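Local coordinates for GlcNAc-alpha-1,4-Gal-releasing endo-beta-galactosidase (Clostridium perfringens, PDB 1UPS), which probably hydrolyses internal beta-galactosidic bonds of glycans to release GlcNAc-alpha-1,4-Gal, as a calcium-binding glycoside hydrolase of family 16, at residues E46-Y51 against T248-Y253; R118-G123 against M153-N158; N193-W198 against K236-S241. All blocks are in the same frame, centred on the assembly; numbering follows the deposited sequence. Where two conformers were deposited one is given.

Contact 1: E46-Y51 against T248-Y253; sequences EKWTDY and TILNIY
Trp-48 NE1 bonds Asp-36 OD1, and from that polar corner the indole reaches across to Thr-248 and Leu-250 of strand 246-254. The contact itself is apolar and depends on the far corner of the ring system. Trp-48 CH2 lies 3.9 Å from Leu-250 CD1, which approaches at a slant, and 4.1 Å from Thr-248 CG2. The carbonyl Thr-248 O sits near the ring plane at its edge, 4.0 Å from Trp-48 CZ3. With OG1 beside its own backbone N (chi1 -65°), Thr-248 turns its methyl rather than its hydroxyl to the indole.

Leucine and the threonine methyl suit a site closed over by Met-274 and Trp-269. Tryptophan suits the loop because its large flat ring can touch Leu-43, Ile-98 and Met-274 together while NE1 serves Asp-36. Asp-36 precedes the calcium ligand Glu-37, and the metal lies about 11 Å from the Trp-48 side chain. Further along the strand, the buried amide of Asn-251 is fixed in its rotation by two bonds, ND2 to Tyr-253 OH and OD1 from Trp-149 NE1. A loop tryptophan thus packs between two antiparallel sheets, at the edge formed by strand 94-99, in the beta-sandwich (jelly-roll) fold of family 16 glycoside hydrolases.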
loop_
_atom_site.group_PDB
_atom_site.type_symbol
_atom_site.label_atom_id
_atom_site.label_comp_id
_atom_site.label_asym_id
_atom_site.label_seq_id
_atom_site.Cartn_x
_atom_site.Cartn_y
_atom_site.Cartn_z
ATOM N N GLU A 46 -12.064 -9.111 22.802
ATOM C CA GLU A 46 -12.997 -9.540 21.771
ATOM C C GLU A 46 -12.468 -9.168 20.384
ATOM O O GLU A 46 -12.966 -9.672 19.373
ATOM C CB GLU A 46 -14.401 -8.947 22.013
ATOM C CG GLU A 46 -15.156 -9.573 23.191
ATOM C CD GLU A 46 -15.311 -11.086 23.086
ATOM O OE1 GLU A 46 -15.045 -11.784 24.093
ATOM O OE2 GLU A 46 -15.708 -11.589 22.006
ATOM N N LYS A 47 -11.450 -8.306 20.330
ATOM C CA LYS A 47 -10.895 -7.839 19.045
ATOM C C LYS A 47 -9.460 -8.309 18.798
ATOM O O LYS A 47 -9.070 -8.559 17.645
ATOM C CB LYS A 47 -10.936 -6.305 18.984
ATOM C CG LYS A 47 -12.338 -5.729 19.055
ATOM C CD LYS A 47 -12.369 -4.207 19.042
ATOM C CE LYS A 47 -13.852 -3.732 19.013
ATOM N NZ LYS A 47 -14.015 -2.299 19.350
ATOM N N TRP A 48 -8.680 -8.407 19.878
ATOM C CA TRP A 48 -7.229 -8.643 19.789
ATOM C C TRP A 48 -6.739 -9.737 20.727
ATOM O O TRP A 48 -7.259 -9.902 21.850
ATOM C CB TRP A 48 -6.444 -7.361 20.148
ATOM C CG TRP A 48 -6.835 -6.175 19.336
ATOM C CD1 TRP A 48 -7.666 -5.156 19.719
ATOM C CD2 TRP A 48 -6.435 -5.887 17.992
ATOM N NE1 TRP A 48 -7.794 -4.241 18.698
ATOM C CE2 TRP A 48 -7.070 -4.675 17.618
ATOM C CE3 TRP A 48 -5.608 -6.536 17.054
ATOM C CZ2 TRP A 48 -6.885 -4.080 16.361
ATOM C CZ3 TRP A 48 -5.426 -5.949 15.794
ATOM C CH2 TRP A 48 -6.077 -4.734 15.457
ATOM N N THR A 49 -5.703 -10.441 20.278
ATOM C CA THR A 49 -4.845 -11.182 21.183
ATOM C C THR A 49 -3.482 -10.483 21.311
ATOM O O THR A 49 -3.031 -9.823 20.371
ATOM C CB THR A 49 -4.733 -12.666 20.759
ATOM O OG1 THR A 49 -4.003 -13.385 21.766
ATOM C CG2 THR A 49 -3.917 -12.863 19.451
ATOM N N ASP A 50 -2.852 -10.593 22.480
ATOM C CA ASP A 50 -1.565 -9.926 22.717
ATOM C C ASP A 50 -0.379 -10.899 22.658
ATOM O O ASP A 50 0.582 -10.808 23.422
ATOM C CB ASP A 50 -1.588 -9.074 23.999
ATOM C CG ASP A 50 -2.036 -9.846 25.225
ATOM O OD1 ASP A 50 -2.072 -9.224 26.324
ATOM O OD2 ASP A 50 -2.385 -11.046 25.194
ATOM N N TYR A 51 -0.451 -11.820 21.706
ATOM C CA TYR A 51 0.656 -12.714 21.418
ATOM C C TYR A 51 0.994 -12.638 19.935
ATOM O O TYR A 51 0.084 -12.539 19.084
ATOM C CB TYR A 51 0.272 -14.151 21.754
ATOM C CG TYR A 51 0.127 -14.432 23.234
ATOM C CD1 TYR A 51 -1.059 -14.126 23.907
ATOM C CD2 TYR A 51 1.160 -15.032 23.952
ATOM C CE1 TYR A 51 -1.199 -14.383 25.275
ATOM C CE2 TYR A 51 1.029 -15.305 25.321
ATOM C CZ TYR A 51 -0.155 -14.980 25.967
ATOM O OH TYR A 51 -0.303 -15.262 27.305
ATOM N N THR A 248 -5.192 -8.931 10.888
ATOM C CA THR A 248 -4.358 -7.746 11.104
ATOM C C THR A 248 -3.366 -7.962 12.230
ATOM O O THR A 248 -3.719 -8.521 13.267
ATOM C CB THR A 248 -5.277 -6.533 11.458
ATOM O OG1 THR A 248 -6.093 -6.227 10.312
ATOM C CG2 THR A 248 -4.441 -5.241 11.698
ATOM N N ILE A 249 -2.142 -7.477 12.025
ATOM C CA ILE A 249 -1.124 -7.463 13.082
ATOM C C ILE A 249 -0.627 -6.035 13.249
ATOM O O ILE A 249 -0.373 -5.345 12.256
ATOM C CB ILE A 249 0.076 -8.395 12.700
ATOM C CG1 ILE A 249 -0.432 -9.828 12.401
ATOM C CG2 ILE A 249 1.184 -8.322 13.797
ATOM C CD1 ILE A 249 0.667 -10.810 11.950
ATOM N N LEU A 250 -0.494 -5.594 14.504
ATOM C CA LEU A 250 0.125 -4.314 14.806
ATOM C C LEU A 250 1.266 -4.612 15.774
ATOM O O LEU A 250 1.040 -5.165 16.849
ATOM C CB LEU A 250 -0.892 -3.358 15.469
ATOM C CG LEU A 250 -1.888 -2.701 14.525
ATOM C CD1 LEU A 250 -3.140 -2.186 15.326
ATOM C CD2 LEU A 250 -1.230 -1.576 13.751
ATOM N N ASN A 251 2.489 -4.261 15.389
ATOM C CA ASN A 251 3.643 -4.640 16.201
ATOM C C ASN A 251 4.863 -3.745 16.017
ATOM O O ASN A 251 4.874 -2.829 15.177
ATOM C CB ASN A 251 3.941 -6.175 16.113
ATOM C CG ASN A 251 4.463 -6.643 14.757
ATOM O OD1 ASN A 251 4.269 -5.998 13.735
ATOM N ND2 ASN A 251 5.125 -7.819 14.757
ATOM N N ILE A 252 5.865 -3.982 16.856
ATOM C CA ILE A 252 7.096 -3.219 16.824
ATOM C C ILE A 252 8.242 -4.200 17.053
ATOM O O ILE A 252 8.062 -5.195 17.736
ATOM C CB ILE A 252 7.054 -2.083 17.877
ATOM C CG1 ILE A 252 8.305 -1.192 17.764
ATOM C CG2 ILE A 252 6.801 -2.637 19.317
ATOM C CD1 ILE A 252 8.161 0.195 18.485
ATOM N N TYR A 253 9.396 -3.930 16.441
ATOM C CA TYR A 253 10.507 -4.870 16.443
ATOM C C TYR A 253 11.807 -4.162 16.766
ATOM O O TYR A 253 11.979 -2.961 16.471
ATOM C CB TYR A 253 10.745 -5.378 15.032
ATOM C CG TYR A 253 9.694 -6.214 14.397
ATOM C CD1 TYR A 253 8.591 -5.624 13.779
ATOM C CD2 TYR A 253 9.827 -7.618 14.349
ATOM C CE1 TYR A 253 7.625 -6.424 13.120
ATOM C CE2 TYR A 253 8.865 -8.414 13.703
ATOM C CZ TYR A 253 7.766 -7.793 13.091
ATOM O OH TYR A 253 6.805 -8.553 12.443
#

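Contact 2: R118-G123 against M153-N158; sequences RNEWRG and MQDDTN
Arg-122 lays one face of its guanidinium over the bent side chain of Met-153, whose CE stands 4.0 Å above the plane toward the rim, with CG 3.6 Å from NH1. The same group is the centre of a salt-bridge network at an end of the family 16 beta-sandwich, tying the short strand 121-122 to the turn that follows strand 145-152. Asp-155 is held end-on by two nitrogens: NH1 reaches Asp-155 OD2 at 2.9 Å and NH2 reaches Asp-155 OD1 at 2.8 Å. Both oxygens use their syn lone pairs, but the two planes are turned 32° apart, so the pairing is twisted rather than flat.

NH2 has a second acceptor, Glu-120 OE2, at 2.9 Å and close to the guanidinium plane. NH1 also pairs with Glu-245, and NE bonds Thr-125 OG1, so all three nitrogens are engaged and the group can hardly rotate. A bend at chi3 (78°) turns the guanidinium across the sulfur side chain. Arginine suits the place because its several N-H groups can serve carboxylates arriving from different directions; its charge probably also screens Glu-120 OE2 from Asp-155 OD1, which are 4.3 Å apart. Methionine, flexible and apolar, covers the flat face without competing for those bonds. The turn carrying Asp-155 is closed by its own backbone, Asn-158 N to Gln-154 O. On the first segment, Gly-123 N lies over one face of the Trp-121 ring, 3.5 Å above its plane and displaced toward the rim.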
loop_
_atom_site.group_PDB
_atom_site.type_symbol
_atom_site.label_atom_id
_atom_site.label_comp_id
_atom_site.label_asym_id
_atom_site.label_seq_id
_atom_site.Cartn_x
_atom_site.Cartn_y
_atom_site.Cartn_z
ATOM N N ARG A 118 -3.742 -24.432 17.487
ATOM C CA ARG A 118 -4.487 -23.373 18.176
ATOM C C ARG A 118 -5.970 -23.577 17.936
ATOM O O ARG A 118 -6.376 -24.091 16.881
ATOM C CB ARG A 118 -4.098 -21.970 17.668
ATOM C CG ARG A 118 -2.596 -21.682 17.572
ATOM C CD ARG A 118 -1.871 -21.390 18.893
ATOM N NE ARG A 118 -2.452 -20.290 19.660
ATOM C CZ ARG A 118 -2.237 -20.081 20.956
ATOM N NH1 ARG A 118 -1.458 -20.916 21.655
ATOM N NH2 ARG A 118 -2.816 -19.050 21.570
ATOM N N ASN A 119 -6.783 -23.172 18.909
ATOM C CA ASN A 119 -8.226 -23.138 18.710
ATOM C C ASN A 119 -8.540 -21.866 17.936
ATOM O O ASN A 119 -8.332 -20.765 18.440
ATOM C CB ASN A 119 -8.978 -23.154 20.044
ATOM C CG ASN A 119 -8.779 -24.455 20.817
ATOM O OD1 ASN A 119 -8.627 -25.538 20.231
ATOM N ND2 ASN A 119 -8.788 -24.354 22.144
ATOM N N GLU A 120 -9.027 -22.022 16.709
ATOM C CA GLU A 120 -9.216 -20.872 15.828
ATOM C C GLU A 120 -10.072 -19.800 16.474
ATOM O O GLU A 120 -11.170 -20.077 16.985
ATOM C CB GLU A 120 -9.807 -21.320 14.492
ATOM C CG GLU A 120 -9.952 -20.198 13.469
ATOM C CD GLU A 120 -10.603 -20.666 12.177
ATOM O OE1 GLU A 120 -10.778 -21.897 11.975
ATOM O OE2 GLU A 120 -10.931 -19.804 11.344
ATOM N N TRP A 121 -9.553 -18.569 16.450
ATOM C CA TRP A 121 -10.283 -17.404 16.943
ATOM C C TRP A 121 -10.079 -16.217 15.990
ATOM O O TRP A 121 -8.975 -15.996 15.479
ATOM C CB TRP A 121 -9.845 -17.071 18.389
ATOM C CG TRP A 121 -10.360 -15.742 18.882
ATOM C CD1 TRP A 121 -11.566 -15.485 19.496
ATOM C CD2 TRP A 121 -9.684 -14.488 18.788
ATOM N NE1 TRP A 121 -11.677 -14.142 19.777
ATOM C CE2 TRP A 121 -10.535 -13.503 19.351
ATOM C CE3 TRP A 121 -8.428 -14.090 18.291
ATOM C CZ2 TRP A 121 -10.165 -12.150 19.443
ATOM C CZ3 TRP A 121 -8.075 -12.739 18.350
ATOM C CH2 TRP A 121 -8.941 -11.788 18.932
ATOM N N ARG A 122 -11.154 -15.472 15.732
ATOM C CA ARG A 122 -11.106 -14.374 14.779
ATOM C C ARG A 122 -11.732 -13.140 15.412
ATOM O O ARG A 122 -12.971 -13.039 15.518
ATOM C CB ARG A 122 -11.822 -14.736 13.462
ATOM C CG ARG A 122 -11.352 -16.068 12.839
ATOM C CD ARG A 122 -12.204 -16.531 11.685
ATOM N NE ARG A 122 -11.954 -15.839 10.418
ATOM C CZ ARG A 122 -11.248 -16.350 9.409
ATOM N NH1 ARG A 122 -11.118 -15.669 8.277
ATOM N NH2 ARG A 122 -10.656 -17.542 9.538
ATOM N N GLY A 123 -10.870 -12.225 15.854
ATOM C CA GLY A 123 -11.291 -10.932 16.380
ATOM C C GLY A 123 -11.853 -10.053 15.281
ATOM O O GLY A 123 -12.975 -9.516 15.395
ATOM N N MET A 153 -5.826 -15.433 5.778
ATOM C CA MET A 153 -6.229 -16.332 6.855
ATOM C C MET A 153 -6.153 -17.796 6.467
ATOM O O MET A 153 -6.505 -18.667 7.276
ATOM C CB MET A 153 -7.641 -15.977 7.351
ATOM C CG MET A 153 -7.682 -14.649 8.134
ATOM S SD MET A 153 -6.657 -14.585 9.636
ATOM C CE MET A 153 -7.113 -15.864 10.500
ATOM N N GLN A 154 -5.709 -18.080 5.235
ATOM C CA GLN A 154 -5.433 -19.463 4.819
ATOM C C GLN A 154 -6.675 -20.341 5.020
ATOM O O GLN A 154 -6.600 -21.492 5.442
ATOM C CB GLN A 154 -4.185 -20.012 5.563
ATOM C CG GLN A 154 -2.910 -19.241 5.170
ATOM C CD GLN A 154 -1.703 -19.461 6.093
ATOM O OE1 GLN A 154 -0.977 -18.512 6.372
ATOM N NE2 GLN A 154 -1.486 -20.695 6.544
ATOM N N ASP A 155 -7.825 -19.778 4.679
ATOM C CA ASP A 155 -9.114 -20.444 4.930
ATOM C C ASP A 155 -9.409 -21.593 3.978
ATOM O O ASP A 155 -10.290 -22.433 4.261
ATOM C CB ASP A 155 -10.248 -19.413 4.877
ATOM C CG ASP A 155 -10.270 -18.506 6.093
ATOM O OD1 ASP A 155 -10.051 -19.006 7.238
ATOM O OD2 ASP A 155 -10.525 -17.288 5.993
ATOM N N ASP A 156 -8.687 -21.636 2.855
ATOM C CA ASP A 156 -8.861 -22.713 1.872
ATOM C C ASP A 156 -8.519 -24.099 2.447
ATOM O O ASP A 156 -9.346 -25.016 2.414
ATOM C CB ASP A 156 -8.118 -22.428 0.537
ATOM C CG ASP A 156 -6.640 -22.082 0.725
ATOM O OD1 ASP A 156 -5.905 -22.070 -0.295
ATOM O OD2 ASP A 156 -6.129 -21.793 1.832
ATOM N N THR A 157 -7.321 -24.234 3.025
ATOM C CA THR A 157 -6.863 -25.527 3.568
ATOM C C THR A 157 -6.672 -25.552 5.082
ATOM O O THR A 157 -6.487 -26.631 5.670
ATOM C CB THR A 157 -5.505 -25.891 2.986
ATOM O OG1 THR A 157 -4.586 -24.834 3.286
ATOM C CG2 THR A 157 -5.563 -25.923 1.487
ATOM N N ASN A 158 -6.603 -24.372 5.691
ATOM C CA ASN A 158 -6.268 -24.244 7.108
ATOM C C ASN A 158 -4.909 -24.846 7.450
ATOM O O ASN A 158 -4.670 -25.262 8.573
ATOM C CB ASN A 158 -7.382 -24.810 8.000
ATOM C CG ASN A 158 -8.731 -24.218 7.659
ATOM O OD1 ASN A 158 -8.898 -22.980 7.687
ATOM N ND2 ASN A 158 -9.715 -25.094 7.306
#

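Contact 3: N193-W198 against K236-S241; sequences NFQTSW and KVIYGS
Phe-194 pushes the CD2-CE2 side of its ring against the backbone of Gly-240 and Ser-241. CD2 is 3.7 Å from Ser-241 CA, which comes in at a slant, whereas Gly-240 O lies at the ring edge near its plane, 3.8 Å from CE2. The ring gets there because CG stands opposite the backbone nitrogen (chi1 175°), which carries it toward Gly-240 and Ser-241. One face of the ring is covered by the next residue: Gln-195 CB sits 3.6 Å above its centre, a CH-pi contact.

From that CB the glutamine chain runs out and then folds at chi2 (52°), which returns its amide to its own loop. NE2 gives Ser-197 O a nearly straight bond of 2.8 Å that lies in the amide plane. With NE2 so held, OE1 is directed at Ile-238, 3.6 Å from its CG2; this is van der Waals contact of an amide oxygen with a methyl, and the two side chains cross at about a right angle.

The contact spans the two sheets of the beta-sandwich of family 16. The loop 193-198 leads into strand 199-204, an outermost strand of one sheet, and strand 233-239 pairs with 225-230 in the other. Phe-194 and Ile-238 are buried between them, Phe-194 against Ala-186 and Leu-226 and Ile-238 against Phe-228, where bulky apolar groups are apt.

Gly-240, with a positive phi of 106°, lets the chain leave the strand at backbone angles where a CB would press against the carbonyl O of Tyr-239, so glycine suits the site. Ser-241 turns its side chain from the loop, and its OG bonds Thr-222 O. Tyr-239 also points away, stacking on Tyr-331 and bonding Glu-372 and Lys-329 through its hydroxyl.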
loop_
_atom_site.group_PDB
_atom_site.type_symbol
_atom_site.label_atom_id
_atom_site.label_comp_id
_atom_site.label_asym_id
_atom_site.label_seq_id
_atom_site.Cartn_x
_atom_site.Cartn_y
_atom_site.Cartn_z
ATOM N N ASN A 193 -1.647 -15.788 -7.489
ATOM C CA ASN A 193 -2.479 -14.740 -8.086
ATOM C C ASN A 193 -2.292 -13.333 -7.508
ATOM O O ASN A 193 -3.004 -12.387 -7.911
ATOM C CB ASN A 193 -3.952 -15.157 -7.999
ATOM C CG ASN A 193 -4.222 -16.483 -8.688
ATOM O OD1 ASN A 193 -3.710 -16.735 -9.773
ATOM N ND2 ASN A 193 -5.014 -17.342 -8.048
ATOM N N PHE A 194 -1.363 -13.198 -6.561
ATOM C CA PHE A 194 -1.080 -11.902 -5.939
ATOM C C PHE A 194 0.394 -11.650 -5.703
ATOM O O PHE A 194 1.060 -12.417 -4.983
ATOM C CB PHE A 194 -1.834 -11.736 -4.608
ATOM C CG PHE A 194 -1.486 -10.454 -3.870
ATOM C CD1 PHE A 194 -0.844 -10.507 -2.632
ATOM C CD2 PHE A 194 -1.790 -9.206 -4.419
ATOM C CE1 PHE A 194 -0.495 -9.331 -1.956
ATOM C CE2 PHE A 194 -1.452 -8.017 -3.740
ATOM C CZ PHE A 194 -0.806 -8.098 -2.505
ATOM N N GLN A 195 0.893 -10.559 -6.288
ATOM C CA GLN A 195 2.224 -10.034 -5.970
ATOM C C GLN A 195 3.264 -11.141 -5.805
ATOM O O GLN A 195 3.838 -11.325 -4.721
ATOM C CB GLN A 195 2.145 -9.154 -4.700
ATOM C CG GLN A 195 3.266 -8.112 -4.567
ATOM C CD GLN A 195 3.421 -7.244 -5.809
ATOM O OE1 GLN A 195 2.477 -6.558 -6.211
ATOM N NE2 GLN A 195 4.595 -7.299 -6.441
ATOM N N THR A 196 3.528 -11.872 -6.891
ATOM C CA THR A 196 4.376 -13.065 -6.778
ATOM C C THR A 196 5.866 -12.794 -6.619
ATOM O O THR A 196 6.635 -13.734 -6.458
ATOM C CB THR A 196 4.136 -14.052 -7.937
ATOM O OG1 THR A 196 4.322 -13.374 -9.183
ATOM C CG2 THR A 196 2.694 -14.498 -7.960
ATOM N N SER A 197 6.277 -11.530 -6.717
ATOM C CA SER A 197 7.602 -11.085 -6.264
ATOM C C SER A 197 7.399 -9.940 -5.267
ATOM O O SER A 197 6.448 -9.169 -5.401
ATOM C CB SER A 197 8.455 -10.592 -7.439
ATOM O OG SER A 197 8.626 -11.619 -8.436
ATOM N N TRP A 198 8.293 -9.814 -4.293
ATOM C CA TRP A 198 8.193 -8.718 -3.313
ATOM C C TRP A 198 8.171 -7.383 -4.045
ATOM O O TRP A 198 8.898 -7.204 -5.038
ATOM C CB TRP A 198 9.398 -8.729 -2.363
ATOM C CG TRP A 198 9.202 -9.584 -1.175
ATOM C CD1 TRP A 198 9.709 -10.835 -0.967
ATOM C CD2 TRP A 198 8.399 -9.280 -0.041
ATOM N NE1 TRP A 198 9.286 -11.324 0.247
ATOM C CE2 TRP A 198 8.477 -10.386 0.837
ATOM C CE3 TRP A 198 7.622 -8.174 0.336
ATOM C CZ2 TRP A 198 7.793 -10.430 2.054
ATOM C CZ3 TRP A 198 6.938 -8.218 1.562
ATOM C CH2 TRP A 198 7.044 -9.343 2.403
ATOM N N LYS A 236 0.598 5.917 -2.786
ATOM C CA LYS A 236 1.094 4.716 -3.500
ATOM C C LYS A 236 -0.073 3.871 -4.007
ATOM O O LYS A 236 -1.127 3.797 -3.365
ATOM C CB LYS A 236 1.945 3.852 -2.564
ATOM C CG LYS A 236 2.608 2.658 -3.265
ATOM C CD LYS A 236 3.527 1.909 -2.343
ATOM C CE LYS A 236 4.212 0.703 -3.019
ATOM N NZ LYS A 236 5.243 0.056 -2.101
ATOM N N VAL A 237 0.139 3.206 -5.144
ATOM C CA VAL A 237 -0.844 2.285 -5.690
ATOM C C VAL A 237 -0.157 0.991 -6.086
ATOM O O VAL A 237 0.914 1.018 -6.701
ATOM C CB VAL A 237 -1.515 2.855 -6.968
ATOM C CG1 VAL A 237 -2.527 1.861 -7.539
ATOM C CG2 VAL A 237 -2.185 4.170 -6.681
ATOM N N ILE A 238 -0.768 -0.131 -5.698
ATOM C CA ILE A 238 -0.349 -1.441 -6.173
ATOM C C ILE A 238 -1.540 -2.067 -6.897
ATOM O O ILE A 238 -2.612 -2.208 -6.307
ATOM C CB ILE A 238 0.103 -2.315 -4.991
ATOM C CG1 ILE A 238 1.372 -1.733 -4.356
ATOM C CG2 ILE A 238 0.280 -3.804 -5.446
ATOM C CD1 ILE A 238 1.782 -2.436 -3.037
ATOM N N TYR A 239 -1.374 -2.412 -8.176
ATOM C CA TYR A 239 -2.488 -3.002 -8.930
ATOM C C TYR A 239 -2.450 -4.510 -8.736
ATOM O O TYR A 239 -1.384 -5.107 -8.836
ATOM C CB TYR A 239 -2.480 -2.566 -10.415
ATOM C CG TYR A 239 -2.965 -1.117 -10.575
ATOM C CD1 TYR A 239 -4.313 -0.782 -10.389
ATOM C CD2 TYR A 239 -2.062 -0.076 -10.849
ATOM C CE1 TYR A 239 -4.762 0.557 -10.504
ATOM C CE2 TYR A 239 -2.497 1.259 -10.952
ATOM C CZ TYR A 239 -3.854 1.566 -10.776
ATOM O OH TYR A 239 -4.300 2.883 -10.883
ATOM N N GLY A 240 -3.603 -5.101 -8.427
ATOM C CA GLY A 240 -3.698 -6.489 -7.982
ATOM C C GLY A 240 -3.980 -6.512 -6.486
ATOM O O GLY A 240 -3.551 -5.621 -5.757
ATOM N N SER A 241 -4.730 -7.500 -6.015
ATOM C CA SER A 241 -5.093 -7.545 -4.592
ATOM C C SER A 241 -5.516 -8.950 -4.220
ATOM O O SER A 241 -6.011 -9.692 -5.082
ATOM C CB SER A 241 -6.240 -6.566 -4.281
ATOM O OG SER A 241 -7.500 -7.087 -4.700
#

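Contacts 1 and 3 each set a loop against a strand of the sandwich without a hydrogen bond between their segments; contact 1 is apolar and wholly buried, while contact 3, partly buried, mixes ring, backbone and amide. Contact 2 is instead ionic, where Glu-120 is exposed and Arg-122 and Asp-155 only partly buried. Contacts 1 and 2 abut: Trp-121 CH2 of contact 2 lies 3.5 Å from Lys-47 O, its indole packing against the loop backbone at Lys-47 and Trp-48. Contact 3 stands apart, its centre about 24 Å from that of contact 1, although strand 233-239 is followed directly by strand 246-254. Both other contacts are nested in the loop that contact 1 closes.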